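Local coordinates for protein alpha-galactosidase (Umbelopsis vinacea, PDB 3A5V) that probably hydrolyses terminal alpha-linked galactose residues from galactosides, working as a tetrameric glycoside hydrolase of family 27, at residues 135-140 against 168-173; 199-204 against 217-222; 342-347 against 388-393; 357-362 against 369-374. All blocks are in the same frame, centred on the assembly; numbering follows the deposited sequence.

Contact 1. Residues 135-140 against 168-173; sequences GQSGTP and WGEDGP
Ser-137 and Gly-138 each donate a hydrogen bond to an acidic side chain of the facing loop. The hydroxyl OG of Ser-137 donates to OE2 of Glu-170 at 2.8 Å, reaching that oxygen from above the carboxylate plane. Glu-170 stretches out fully to get there, CG anti to the backbone N (chi1 -171°), and Asn-130 ND2 holds its other oxygen, OE1, fixing the carboxylate from a second direction. Asp-171 takes the backbone: Gly-138 N lies 2.8 Å from OD2 of Asp-171, on the syn side of the carboxylate, and the bond is almost straight at 169°. That same OD2 also pairs with Ser-143 OG, giving it two polar partners. The Asp-171 carboxylate is presented by a type II turn from Gly-169 to Gly-172, closed by Gly-172 N to Gly-169 O at 3.2 Å. Further along, CG of Pro-140 rests 3.7 Å from the carbonyl O of Asp-171, while Thr-139, the N-cap residue, turns its OG1 to Leu-142 N. Thr-139 also packs on its counterparts in the second and third subunits, placing this loop at the tetramer interface. Within the (beta/alpha)8 barrel, the contact links two adjacent strand-to-helix loops: one leads from strand 125-129 into helix 140-156, the other from strand 162-165 into helix 173-176.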
loop_
_atom_site.group_PDB
_atom_site.type_symbol
_atom_site.label_atom_id
_atom_site.label_comp_id
_atom_site.label_asym_id
_atom_site.label_seq_id
_atom_site.Cartn_x
_atom_site.Cartn_y
_atom_site.Cartn_z
ATOM N N GLY A 135 0.092 -10.196 -15.490
ATOM C CA GLY A 135 -0.108 -10.116 -14.038
ATOM C C GLY A 135 1.011 -10.702 -13.187
ATOM O O GLY A 135 0.817 -10.919 -11.984
ATOM N N GLN A 136 2.183 -10.939 -13.776
ATOM C CA GLN A 136 3.306 -11.532 -13.019
ATOM C C GLN A 136 4.159 -10.480 -12.283
ATOM O O GLN A 136 5.374 -10.366 -12.490
ATOM C CB GLN A 136 4.165 -12.455 -13.904
ATOM C CG GLN A 136 3.408 -13.727 -14.383
ATOM C CD GLN A 136 4.252 -14.600 -15.316
ATOM O OE1 GLN A 136 5.481 -14.563 -15.274
ATOM N NE2 GLN A 136 3.589 -15.387 -16.156
ATOM N N SER A 137 3.497 -9.726 -11.411
ATOM C CA SER A 137 4.113 -8.640 -10.651
ATOM C C SER A 137 3.159 -8.308 -9.507
ATOM O O SER A 137 2.059 -8.867 -9.448
ATOM C CB SER A 137 4.324 -7.407 -11.556
ATOM O OG SER A 137 3.101 -6.706 -11.769
ATOM N N GLY A 138 3.582 -7.426 -8.598
ATOM C CA GLY A 138 2.756 -7.017 -7.455
ATOM C C GLY A 138 3.341 -7.458 -6.114
ATOM O O GLY A 138 2.938 -6.949 -5.060
ATOM N N THR A 139 4.238 -8.445 -6.149
ATOM C CA THR A 139 5.107 -8.762 -5.019
ATOM C C THR A 139 6.541 -8.838 -5.552
ATOM O O THR A 139 6.735 -9.123 -6.751
ATOM C CB THR A 139 4.780 -10.114 -4.319
ATOM O OG1 THR A 139 5.077 -11.195 -5.215
ATOM C CG2 THR A 139 3.296 -10.182 -3.815
ATOM N N PRO A 140 7.544 -8.592 -4.676
ATOM C CA PRO A 140 8.950 -8.808 -5.034
ATOM C C PRO A 140 9.196 -10.220 -5.578
ATOM O O PRO A 140 9.975 -10.385 -6.526
ATOM C CB PRO A 140 9.679 -8.612 -3.695
ATOM C CG PRO A 140 8.820 -7.614 -2.979
ATOM C CD PRO A 140 7.417 -8.046 -3.309
ATOM N N TRP A 168 10.892 -0.394 -14.204
ATOM C CA TRP A 168 10.433 0.928 -13.811
ATOM C C TRP A 168 10.299 1.095 -12.293
ATOM O O TRP A 168 9.525 1.934 -11.834
ATOM C CB TRP A 168 9.069 1.238 -14.448
ATOM C CG TRP A 168 8.829 0.713 -15.867
ATOM C CD1 TRP A 168 9.638 0.877 -16.973
ATOM C CD2 TRP A 168 7.683 -0.028 -16.311
ATOM N NE1 TRP A 168 9.055 0.274 -18.072
ATOM C CE2 TRP A 168 7.852 -0.275 -17.699
ATOM C CE3 TRP A 168 6.516 -0.489 -15.671
ATOM C CZ2 TRP A 168 6.898 -0.970 -18.463
ATOM C CZ3 TRP A 168 5.561 -1.182 -16.436
ATOM C CH2 TRP A 168 5.761 -1.402 -17.823
ATOM N N GLY A 169 11.023 0.277 -11.538
ATOM C CA GLY A 169 10.978 0.296 -10.065
ATOM C C GLY A 169 9.882 -0.547 -9.420
ATOM O O GLY A 169 9.743 -0.537 -8.195
ATOM N N GLU A 170 9.112 -1.287 -10.225
ATOM C CA GLU A 170 7.987 -2.057 -9.682
ATOM C C GLU A 170 8.468 -3.163 -8.721
ATOM O O GLU A 170 9.401 -3.897 -9.030
ATOM C CB GLU A 170 7.094 -2.633 -10.793
ATOM C CG GLU A 170 5.782 -3.264 -10.272
ATOM C CD GLU A 170 4.954 -3.947 -11.370
ATOM O OE1 GLU A 170 5.516 -4.395 -12.409
ATOM O OE2 GLU A 170 3.734 -4.068 -11.162
ATOM N N ASP A 171 7.845 -3.239 -7.544
ATOM C CA ASP A 171 8.188 -4.244 -6.522
ATOM C C ASP A 171 9.619 -4.157 -5.958
ATOM O O ASP A 171 10.089 -5.108 -5.322
ATOM C CB ASP A 171 7.917 -5.677 -7.043
ATOM C CG ASP A 171 6.471 -5.877 -7.469
ATOM O OD1 ASP A 171 5.575 -5.478 -6.699
ATOM O OD2 ASP A 171 6.229 -6.417 -8.572
ATOM N N GLY A 172 10.301 -3.035 -6.196
ATOM C CA GLY A 172 11.622 -2.767 -5.597
ATOM C C GLY A 172 12.785 -3.604 -6.109
ATOM O O GLY A 172 13.344 -4.416 -5.351
ATOM N N PRO A 173 13.185 -3.395 -7.385
ATOM C CA PRO A 173 14.316 -4.153 -7.955
ATOM C C PRO A 173 15.650 -3.882 -7.235
ATOM O O PRO A 173 16.513 -4.747 -7.252
ATOM C CB PRO A 173 14.381 -3.681 -9.401
ATOM C CG PRO A 173 13.715 -2.281 -9.389
ATOM C CD PRO A 173 12.626 -2.419 -8.347
#

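Contact 2. Residues 199-204 against 217-222; sequences PACPCT and VMNIIN
Asn-219, in the first turn of helix 217-227 of the (beta/alpha)8 barrel, reaches into a disulfide-braced loop that precedes the helix, and it has the most surface buried here, followed by Thr-204 and Cys-201. With CG anti to the backbone N (chi1 175°), its amide stands off the helix. ND2 donates to the carbonyl O of Cys-203 at 3.0 Å, and that oxygen lies close to the amide plane; the N-H...O angle of 164° makes the bond nearly straight. Lys-223 NZ, one helical turn on, bonds both Asn-219 OD1 and Cys-203 O, so amide and carbonyl share a cation. Beside them SG of Cys-201, disulfide-bonded to Cys-215, sits 3.4 Å from OD1 of Asn-219, a packing contact. A leucine in place of Asn-219 would probably deprive Cys-203 O of its amide donor and Lys-223 of one acceptor, giving the loop a weaker hold on the helix. Cys-203, itself bonded to Cys-208, packs on Tyr-206 of the second subunit. Thr-204 passes beyond the amide nitrogen, its CA 4.1 Å from Asn-219 ND2. The last link is a water, which donates to Thr-204 O at 2.7 Å and to Asn-219 O at 2.8 Å.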
loop_
_atom_site.group_PDB
_atom_site.type_symbol
_atom_site.label_atom_id
_atom_site.label_comp_id
_atom_site.label_asym_id
_atom_site.label_seq_id
_atom_site.Cartn_x
_atom_site.Cartn_y
_atom_site.Cartn_z
ATOM N N PRO A 199 0.202 13.561 -15.712
ATOM C CA PRO A 199 -0.689 12.566 -15.097
ATOM C C PRO A 199 -0.290 11.123 -15.423
ATOM O O PRO A 199 -0.701 10.201 -14.704
ATOM C CB PRO A 199 -2.075 12.917 -15.703
ATOM C CG PRO A 199 -1.719 13.498 -17.069
ATOM C CD PRO A 199 -0.521 14.378 -16.705
ATOM N N ALA A 200 0.512 10.931 -16.472
ATOM C CA ALA A 200 1.038 9.591 -16.812
ATOM C C ALA A 200 2.203 9.174 -15.904
ATOM O O ALA A 200 2.617 8.019 -15.924
ATOM C CB ALA A 200 1.442 9.506 -18.307
ATOM N N CYS A 201 2.728 10.122 -15.124
ATOM C CA CYS A 201 3.764 9.832 -14.112
ATOM C C CYS A 201 3.254 10.282 -12.723
ATOM O O CYS A 201 3.752 11.279 -12.155
ATOM C CB CYS A 201 5.089 10.511 -14.476
ATOM S SG CYS A 201 6.461 10.148 -13.315
ATOM N N PRO A 202 2.227 9.586 -12.192
ATOM C CA PRO A 202 1.597 10.071 -10.965
ATOM C C PRO A 202 2.473 9.959 -9.713
ATOM O O PRO A 202 2.327 10.767 -8.799
ATOM C CB PRO A 202 0.357 9.172 -10.829
ATOM C CG PRO A 202 0.742 7.893 -11.532
ATOM C CD PRO A 202 1.588 8.349 -12.694
ATOM N N CYS A 203 3.377 8.982 -9.661
ATOM C CA CYS A 203 4.132 8.738 -8.427
ATOM C C CYS A 203 5.220 9.785 -8.232
ATOM O O CYS A 203 5.897 10.158 -9.183
ATOM C CB CYS A 203 4.782 7.358 -8.454
ATOM S SG CYS A 203 3.606 5.995 -8.538
ATOM N N THR A 204 5.387 10.247 -6.998
ATOM C CA THR A 204 6.503 11.151 -6.686
ATOM C C THR A 204 7.594 10.470 -5.825
ATOM O O THR A 204 8.642 11.059 -5.548
ATOM C CB THR A 204 6.001 12.424 -5.982
ATOM O OG1 THR A 204 5.334 12.045 -4.783
ATOM C CG2 THR A 204 5.025 13.218 -6.891
ATOM N N VAL A 217 12.843 15.310 -15.119
ATOM C CA VAL A 217 14.155 15.160 -14.472
ATOM C C VAL A 217 14.035 15.245 -12.931
ATOM O O VAL A 217 14.511 14.347 -12.214
ATOM C CB VAL A 217 15.163 16.212 -15.042
ATOM C CG1 VAL A 217 16.486 16.241 -14.250
ATOM C CG2 VAL A 217 15.423 15.906 -16.523
ATOM N N MET A 218 13.365 16.293 -12.436
ATOM C CA MET A 218 13.216 16.509 -10.994
ATOM C C MET A 218 12.386 15.400 -10.313
ATOM O O MET A 218 12.700 14.962 -9.195
ATOM C CB MET A 218 12.626 17.904 -10.695
ATOM C CG MET A 218 13.608 19.075 -10.956
ATOM S SD MET A 218 15.172 18.922 -10.036
ATOM C CE MET A 218 14.583 18.831 -8.343
ATOM N N ASN A 219 11.346 14.937 -11.000
ATOM C CA ASN A 219 10.554 13.799 -10.505
ATOM C C ASN A 219 11.454 12.579 -10.270
ATOM O O ASN A 219 11.412 11.940 -9.208
ATOM C CB ASN A 219 9.400 13.474 -11.490
ATOM C CG ASN A 219 8.616 12.222 -11.097
ATOM O OD1 ASN A 219 9.074 11.085 -11.321
ATOM N ND2 ASN A 219 7.420 12.419 -10.522
ATOM N N ILE A 220 12.274 12.253 -11.270
ATOM C CA ILE A 220 13.166 11.108 -11.155
ATOM C C ILE A 220 14.222 11.300 -10.062
ATOM O O ILE A 220 14.481 10.369 -9.304
ATOM C CB ILE A 220 13.803 10.740 -12.527
ATOM C CG1 ILE A 220 12.722 10.128 -13.422
ATOM C CG2 ILE A 220 14.980 9.745 -12.365
ATOM C CD1 ILE A 220 13.104 10.136 -14.891
ATOM N N ILE A 221 14.803 12.501 -9.961
ATOM C CA ILE A 221 15.796 12.755 -8.903
ATOM C C ILE A 221 15.205 12.473 -7.503
ATOM O O ILE A 221 15.866 11.868 -6.660
ATOM C CB ILE A 221 16.376 14.198 -8.954
ATOM C CG1 ILE A 221 17.210 14.384 -10.236
ATOM C CG2 ILE A 221 17.230 14.483 -7.681
ATOM C CD1 ILE A 221 17.593 15.807 -10.536
ATOM N N ASN A 222 13.965 12.921 -7.260
ATOM C CA ASN A 222 13.359 12.745 -5.939
ATOM C C ASN A 222 13.095 11.277 -5.606
ATOM O O ASN A 222 13.090 10.881 -4.435
ATOM C CB ASN A 222 12.104 13.635 -5.788
ATOM C CG ASN A 222 12.449 15.133 -5.772
ATOM O OD1 ASN A 222 13.490 15.540 -5.241
ATOM N ND2 ASN A 222 11.577 15.962 -6.371
HETATM O O HOH W 1 9.283 12.626 -7.593
#

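Contact 3. Residues 342-347 against 388-393. With NAG (2-acetamido-2-deoxy-beta-D-glucopyranose), chain D; NAG (2-acetamido-2-deoxy-beta-D-glucopyranose), chain B.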
loop_
_atom_site.group_PDB
_atom_site.type_symbol
_atom_site.label_atom_id
_atom_site.label_comp_id
_atom_site.label_asym_id
_atom_site.label_seq_id
_atom_site.Cartn_x
_atom_site.Cartn_y
_atom_site.Cartn_z
ATOM N N ASP A 342 30.619 20.578 7.785
ATOM C CA ASP A 342 29.857 19.667 8.640
ATOM C C ASP A 342 28.730 18.966 7.860
ATOM O O ASP A 342 28.370 17.835 8.185
ATOM C CB ASP A 342 29.304 20.356 9.897
ATOM C CG ASP A 342 30.396 20.659 10.925
ATOM O OD1 ASP A 342 31.533 20.120 10.807
ATOM O OD2 ASP A 342 30.110 21.439 11.845
ATOM N N ASP A 343 28.161 19.645 6.869
ATOM C CA ASP A 343 27.138 19.006 6.031
ATOM C C ASP A 343 27.754 18.049 5.012
ATOM O O ASP A 343 27.260 16.935 4.848
ATOM C CB ASP A 343 26.289 20.045 5.327
ATOM C CG ASP A 343 25.239 20.659 6.259
ATOM O OD1 ASP A 343 24.839 20.011 7.262
ATOM O OD2 ASP A 343 24.826 21.782 5.975
ATOM N N ILE A 344 28.821 18.484 4.341
ATOM C CA ILE A 344 29.501 17.648 3.335
ATOM C C ILE A 344 29.911 16.283 3.913
ATOM O O ILE A 344 29.747 15.243 3.244
ATOM C CB ILE A 344 30.703 18.391 2.683
ATOM C CG1 ILE A 344 30.183 19.583 1.852
ATOM C CG2 ILE A 344 31.547 17.434 1.780
ATOM C CD1 ILE A 344 31.257 20.661 1.526
ATOM N N TRP A 345 30.435 16.297 5.148
ATOM C CA TRP A 345 30.824 15.067 5.856
ATOM C C TRP A 345 29.901 14.752 7.060
ATOM O O TRP A 345 30.359 14.246 8.100
ATOM C CB TRP A 345 32.315 15.130 6.276
ATOM C CG TRP A 345 33.222 15.065 5.062
ATOM C CD1 TRP A 345 33.565 13.946 4.365
ATOM C CD2 TRP A 345 33.854 16.161 4.397
ATOM N NE1 TRP A 345 34.386 14.269 3.314
ATOM C CE2 TRP A 345 34.582 15.621 3.305
ATOM C CE3 TRP A 345 33.883 17.548 4.615
ATOM C CZ2 TRP A 345 35.324 16.415 2.430
ATOM C CZ3 TRP A 345 34.620 18.345 3.743
ATOM C CH2 TRP A 345 35.344 17.771 2.666
ATOM N N VAL A 346 28.600 15.023 6.903
ATOM C CA VAL A 346 27.632 14.791 7.990
ATOM C C VAL A 346 27.709 13.383 8.619
ATOM O O VAL A 346 27.632 13.262 9.839
ATOM C CB VAL A 346 26.147 15.145 7.582
ATOM C CG1 VAL A 346 25.650 14.305 6.377
ATOM C CG2 VAL A 346 25.181 15.038 8.793
ATOM N N TYR A 347 27.871 12.335 7.803
ATOM C CA TYR A 347 27.834 10.970 8.330
ATOM C C TYR A 347 29.079 10.649 9.160
ATOM O O TYR A 347 29.090 9.670 9.922
ATOM C CB TYR A 347 27.582 9.943 7.216
ATOM C CG TYR A 347 26.324 10.282 6.424
ATOM C CD1 TYR A 347 25.082 10.408 7.067
ATOM C CD2 TYR A 347 26.387 10.510 5.047
ATOM C CE1 TYR A 347 23.936 10.762 6.352
ATOM C CE2 TYR A 347 25.242 10.826 4.317
ATOM C CZ TYR A 347 24.029 10.965 4.981
ATOM O OH TYR A 347 22.915 11.292 4.260
ATOM N N LEU A 388 31.434 19.980 -7.876
ATOM C CA LEU A 388 32.718 20.260 -7.247
ATOM C C LEU A 388 33.422 18.986 -6.861
ATOM O O LEU A 388 32.772 17.993 -6.469
ATOM C CB LEU A 388 32.534 21.109 -5.968
ATOM C CG LEU A 388 31.639 22.353 -6.087
ATOM C CD1 LEU A 388 31.405 22.976 -4.699
ATOM C CD2 LEU A 388 32.233 23.374 -7.079
ATOM N N LYS A 389 34.751 19.019 -6.955
ATOM C CA LYS A 389 35.582 17.983 -6.355
ATOM C C LYS A 389 36.494 18.577 -5.284
ATOM O O LYS A 389 37.267 19.505 -5.553
ATOM C CB LYS A 389 36.418 17.260 -7.422
ATOM C CG LYS A 389 37.251 16.092 -6.854
ATOM C CD LYS A 389 38.112 15.476 -7.946
ATOM C CE LYS A 389 39.007 14.360 -7.405
ATOM N NZ LYS A 389 39.792 13.787 -8.523
ATOM N N PHE A 390 36.385 18.031 -4.076
ATOM C CA PHE A 390 37.255 18.393 -2.956
ATOM C C PHE A 390 38.457 17.475 -3.017
ATOM O O PHE A 390 38.296 16.250 -3.049
ATOM C CB PHE A 390 36.511 18.231 -1.618
ATOM C CG PHE A 390 35.590 19.390 -1.282
ATOM C CD1 PHE A 390 34.486 19.679 -2.082
ATOM C CD2 PHE A 390 35.837 20.181 -0.166
ATOM C CE1 PHE A 390 33.624 20.777 -1.782
ATOM C CE2 PHE A 390 35.002 21.257 0.155
ATOM C CZ PHE A 390 33.891 21.568 -0.661
ATOM N N MET A 391 39.655 18.062 -3.047
ATOM C CA MET A 391 40.880 17.299 -3.315
ATOM C C MET A 391 41.427 16.593 -2.075
ATOM O O MET A 391 42.390 15.835 -2.143
ATOM C CB MET A 391 41.942 18.195 -3.975
ATOM C CG MET A 391 41.480 18.827 -5.276
ATOM S SD MET A 391 41.049 17.638 -6.580
ATOM C CE MET A 391 42.686 17.086 -7.032
ATOM N N ASP A 392 40.770 16.832 -0.944
ATOM C CA ASP A 392 41.082 16.154 0.298
ATOM C C ASP A 392 39.801 16.118 1.137
ATOM O O ASP A 392 38.758 16.657 0.735
ATOM C CB ASP A 392 42.218 16.880 1.047
ATOM C CG ASP A 392 43.061 15.933 1.939
ATOM O OD1 ASP A 392 42.554 14.887 2.404
ATOM O OD2 ASP A 392 44.251 16.234 2.163
ATOM N N SER A 393 39.891 15.469 2.290
ATOM C CA SER A 393 38.764 15.278 3.192
ATOM C C SER A 393 38.982 16.060 4.484
ATOM O O SER A 393 40.116 16.215 4.938
ATOM C CB SER A 393 38.645 13.791 3.525
ATOM O OG SER A 393 37.651 13.570 4.504
HETATM C C1 NAG D . 47.212 18.985 1.945
HETATM C C2 NAG D . 47.678 17.620 1.426
HETATM C C3 NAG D . 48.023 16.651 2.561
HETATM C C4 NAG D . 48.794 17.309 3.716
HETATM C C5 NAG D . 48.226 18.696 4.057
HETATM C C6 NAG D . 49.063 19.433 5.106
HETATM C C7 NAG D . 46.744 16.955 -0.739
HETATM C C8 NAG D . 45.615 16.261 -1.451
HETATM N N2 NAG D . 46.678 16.974 0.589
HETATM O O3 NAG D . 48.756 15.570 2.010
HETATM O O4 NAG D . 48.716 16.479 4.859
HETATM O O5 NAG D . 48.140 19.490 2.882
HETATM O O6 NAG D . 50.238 19.953 4.508
HETATM O O7 NAG D . 47.650 17.476 -1.387
HETATM C C1 NAG B . 45.050 23.452 0.089
HETATM C C2 NAG B . 46.048 23.492 1.262
HETATM C C3 NAG B . 46.989 22.285 1.224
HETATM C C4 NAG B . 46.192 20.982 1.140
HETATM C C5 NAG B . 45.144 21.067 0.014
HETATM C C6 NAG B . 44.262 19.816 -0.012
HETATM C C7 NAG B . 46.889 25.509 2.343
HETATM C C8 NAG B . 47.531 26.859 2.161
HETATM N N2 NAG B . 46.811 24.733 1.263
HETATM O O3 NAG B . 47.806 22.266 2.376
HETATM O O4 NAG B . 47.064 19.907 0.846
HETATM O O5 NAG B . 44.348 22.220 0.161
HETATM O O6 NAG B . 43.415 19.834 -1.136
HETATM O O7 NAG B . 46.485 25.156 3.461
#
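Trp-345 and Phe-390 form the dense half of this contact. With CG anti to the carbonyl carbon (chi1 -69°), Trp-345 swings its indole toward strand 384-390. The six-membered ring turns its edge toward the face of Phe-390 in an offset edge-to-face pair, centroids 5.7 Å apart and planes at 86°. The Ile-344 and Phe-390 side chains come from opposite directions, CD1 of Ile-344 lying 3.5 Å from CZ of Phe-390. Toward the rim of the indole, Ile-344 CG2 lies against one face and Ser-393 OG, which bonds Thr-395 N, over the other. Buried here, the carbonyl O of Asp-392 finds no partner. Its side chain, by contrast, leads to the sugar-bearing surface: OD1 accepts from Ser-393 N at 2.7 Å, OD2 from N2 of the chain D N-acetylglucosamine at 3.0 Å, and CB touches C6 of the chain B sugar. In the C-terminal beta sandwich this sets the end of helix 341-344 on strand 384-390, with Val-325 of strand 322-329 and Ile-358 and Val-360 of strand 358-362 around it.

Contact 4. Residues 357-362 against 369-374; sequences SIEVRD and LGNFSN. With NAG (2-acetamido-2-deoxy-beta-D-glucopyranose), chain B.
Strands 358-362 and 369-372 run antiparallel, their directions 149° apart, as arms of a beta hairpin. Ile-358 and Phe-372 form a hydrogen-bonded pair, each N to the other's O at 2.9 Å. Toward the turn lies a beta bulge: Val-360 faces two residues, taking Leu-369 N on its O at 2.7 Å and giving its N to Gly-370 O at 2.9 Å. Gly-370 has a positive phi, at backbone angles where a CB would press on the carbonyl O of Leu-369. Asn-371, in an Asn-Phe-Ser sequon, carries the glycan, its ND2 joined to C1 of the chain B N-acetylglucosamine at 1.4 Å. Ser-357 holds OG anti to its N (chi1 175°), where it accepts the N-H left on Asn-371 ND2, 2.9 Å away in the amide plane and nearly straight at 171°. Replacing Ser-357 with an alanine would probably leave the ND2 hydrogen of Asn-371 without its acceptor and the glycan linkage freer to turn. Glu-359 N donates a hydrogen bond to O6 of the sugar's hydroxymethyl arm at 3.1 Å. On the face opposite Glu-359 and Asn-371, CG2 of Val-360 meets CD1 of Phe-372 at 3.7 Å, the side chains crossing at about a right angle. Strand 358-362 is bonded on its other side to strand 384-390, making 367-372 an outermost strand; Trp-341 of helix 341-344 packs on Ile-358 and Phe-372, and Ile-376 of strand 375-380 touches Val-360.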
loop_
_atom_site.group_PDB
_atom_site.type_symbol
_atom_site.label_atom_id
_atom_site.label_comp_id
_atom_site.label_asym_id
_atom_site.label_seq_id
_atom_site.Cartn_x
_atom_site.Cartn_y
_atom_site.Cartn_z
ATOM N N SER A 357 41.659 23.302 5.563
ATOM C CA SER A 357 41.811 23.976 4.265
ATOM C C SER A 357 41.947 22.934 3.177
ATOM O O SER A 357 42.812 22.050 3.263
ATOM C CB SER A 357 43.050 24.898 4.261
ATOM O OG SER A 357 43.243 25.458 2.973
ATOM N N ILE A 358 41.094 23.038 2.154
ATOM C CA ILE A 358 40.990 22.018 1.106
ATOM C C ILE A 358 40.790 22.704 -0.245
ATOM O O ILE A 358 40.016 23.663 -0.353
ATOM C CB ILE A 358 39.800 21.021 1.376
ATOM C CG1 ILE A 358 39.967 20.303 2.725
ATOM C CG2 ILE A 358 39.661 19.972 0.250
ATOM C CD1 ILE A 358 38.687 19.586 3.200
ATOM N N GLU A 359 41.499 22.214 -1.262
ATOM C CA GLU A 359 41.344 22.714 -2.619
ATOM C C GLU A 359 40.062 22.165 -3.239
ATOM O O GLU A 359 39.785 20.965 -3.158
ATOM C CB GLU A 359 42.526 22.314 -3.517
ATOM C CG GLU A 359 42.398 22.926 -4.916
ATOM C CD GLU A 359 43.408 22.415 -5.947
ATOM O OE1 GLU A 359 44.196 21.499 -5.651
ATOM O OE2 GLU A 359 43.375 22.941 -7.082
ATOM N N VAL A 360 39.309 23.055 -3.878
ATOM C CA VAL A 360 38.049 22.685 -4.523
ATOM C C VAL A 360 38.164 22.980 -6.010
ATOM O O VAL A 360 38.564 24.086 -6.404
ATOM C CB VAL A 360 36.856 23.482 -3.936
ATOM C CG1 VAL A 360 35.533 23.065 -4.632
ATOM C CG2 VAL A 360 36.767 23.269 -2.413
ATOM N N ARG A 361 37.817 21.991 -6.826
ATOM C CA ARG A 361 37.862 22.130 -8.287
ATOM C C ARG A 361 36.440 22.118 -8.854
ATOM O O ARG A 361 35.590 21.340 -8.404
ATOM C CB ARG A 361 38.664 20.974 -8.881
ATOM C CG ARG A 361 38.778 20.985 -10.400
ATOM C CD ARG A 361 39.695 19.856 -10.875
ATOM N NE ARG A 361 39.922 19.896 -12.328
ATOM C CZ ARG A 361 40.826 20.668 -12.933
ATOM N NH1 ARG A 361 41.584 21.509 -12.222
ATOM N NH2 ARG A 361 40.953 20.622 -14.259
ATOM N N ASP A 362 36.196 22.975 -9.840
ATOM C CA ASP A 362 34.920 22.995 -10.549
ATOM C C ASP A 362 35.093 22.089 -11.762
ATOM O O ASP A 362 35.887 22.397 -12.666
ATOM C CB ASP A 362 34.550 24.427 -10.956
ATOM C CG ASP A 362 33.165 24.533 -11.599
ATOM O OD1 ASP A 362 32.786 23.654 -12.421
ATOM O OD2 ASP A 362 32.453 25.517 -11.290
ATOM N N LEU A 369 39.201 26.187 -7.983
ATOM C CA LEU A 369 38.638 27.380 -7.363
ATOM C C LEU A 369 39.518 27.881 -6.227
ATOM O O LEU A 369 39.199 28.894 -5.614
ATOM C CB LEU A 369 37.201 27.140 -6.865
ATOM C CG LEU A 369 36.161 26.714 -7.917
ATOM C CD1 LEU A 369 34.798 26.483 -7.239
ATOM C CD2 LEU A 369 36.058 27.735 -9.088
ATOM N N GLY A 370 40.620 27.183 -5.963
ATOM C CA GLY A 370 41.503 27.520 -4.848
ATOM C C GLY A 370 41.144 26.731 -3.600
ATOM O O GLY A 370 40.356 25.782 -3.664
ATOM N N ASN A 371 41.729 27.122 -2.472
ATOM C CA ASN A 371 41.488 26.467 -1.192
ATOM C C ASN A 371 40.409 27.188 -0.397
ATOM O O ASN A 371 40.289 28.416 -0.477
ATOM C CB ASN A 371 42.775 26.426 -0.360
ATOM C CG ASN A 371 43.660 25.227 -0.687
ATOM O OD1 ASN A 371 43.895 24.918 -1.857
ATOM N ND2 ASN A 371 44.159 24.556 0.368
ATOM N N PHE A 372 39.649 26.416 0.380
ATOM C CA PHE A 372 38.568 26.918 1.223
ATOM C C PHE A 372 38.631 26.194 2.570
ATOM O O PHE A 372 39.133 25.067 2.638
ATOM C CB PHE A 372 37.205 26.601 0.570
ATOM C CG PHE A 372 36.963 27.321 -0.728
ATOM C CD1 PHE A 372 37.526 26.856 -1.918
ATOM C CD2 PHE A 372 36.176 28.474 -0.758
ATOM C CE1 PHE A 372 37.310 27.528 -3.127
ATOM C CE2 PHE A 372 35.953 29.157 -1.966
ATOM C CZ PHE A 372 36.522 28.678 -3.150
ATOM N N SER A 373 38.126 26.837 3.625
ATOM C CA SER A 373 37.844 26.169 4.900
ATOM C C SER A 373 36.417 26.493 5.309
ATOM O O SER A 373 35.861 27.499 4.852
ATOM C CB SER A 373 38.843 26.561 5.997
ATOM O OG SER A 373 38.728 27.922 6.314
ATOM N N ASN A 374 35.844 25.628 6.151
ATOM C CA ASN A 374 34.551 25.840 6.820
ATOM C C ASN A 374 33.299 25.694 5.947
ATOM O O ASN A 374 32.372 24.973 6.316
ATOM C CB ASN A 374 34.518 27.201 7.536
ATOM C CG ASN A 374 35.403 27.234 8.774
ATOM O OD1 ASN A 374 36.524 27.715 8.712
ATOM N ND2 ASN A 374 34.907 26.707 9.894
HETATM C C1 NAG B . 45.050 23.452 0.089
HETATM C C2 NAG B . 46.048 23.492 1.262
HETATM C C3 NAG B . 46.989 22.285 1.224
HETATM C C4 NAG B . 46.192 20.982 1.140
HETATM C C5 NAG B . 45.144 21.067 0.014
HETATM C C6 NAG B . 44.262 19.816 -0.012
HETATM C C7 NAG B . 46.889 25.509 2.343
HETATM C C8 NAG B . 47.531 26.859 2.161
HETATM N N2 NAG B . 46.811 24.733 1.263
HETATM O O3 NAG B . 47.806 22.266 2.376
HETATM O O4 NAG B . 47.064 19.907 0.846
HETATM O O5 NAG B . 44.348 22.220 0.161
HETATM O O6 NAG B . 43.415 19.834 -1.136
HETATM O O7 NAG B . 46.485 25.156 3.461
#

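In the fold
From the N terminus, contact 1 closes first, across helix 140-156 and strand 162-165, and ties two successive barrel loops together. Contact 2 follows in series, closing a short loop before helix 217-227; its centre is about 18 Å from that of contact 1, and both touch the second subunit. The chain then leaves the barrel for the C-terminal beta sandwich. There contact 3 closes a loop of 40 residues, and contact 4, a hairpin, is nested inside it. Their centres lie about 10 Å apart, strands 384-390 and 358-362 being sheet neighbours, and both meet the chain B sugar. Contact 1 and contact 4 are about 44 Å apart, centre to centre.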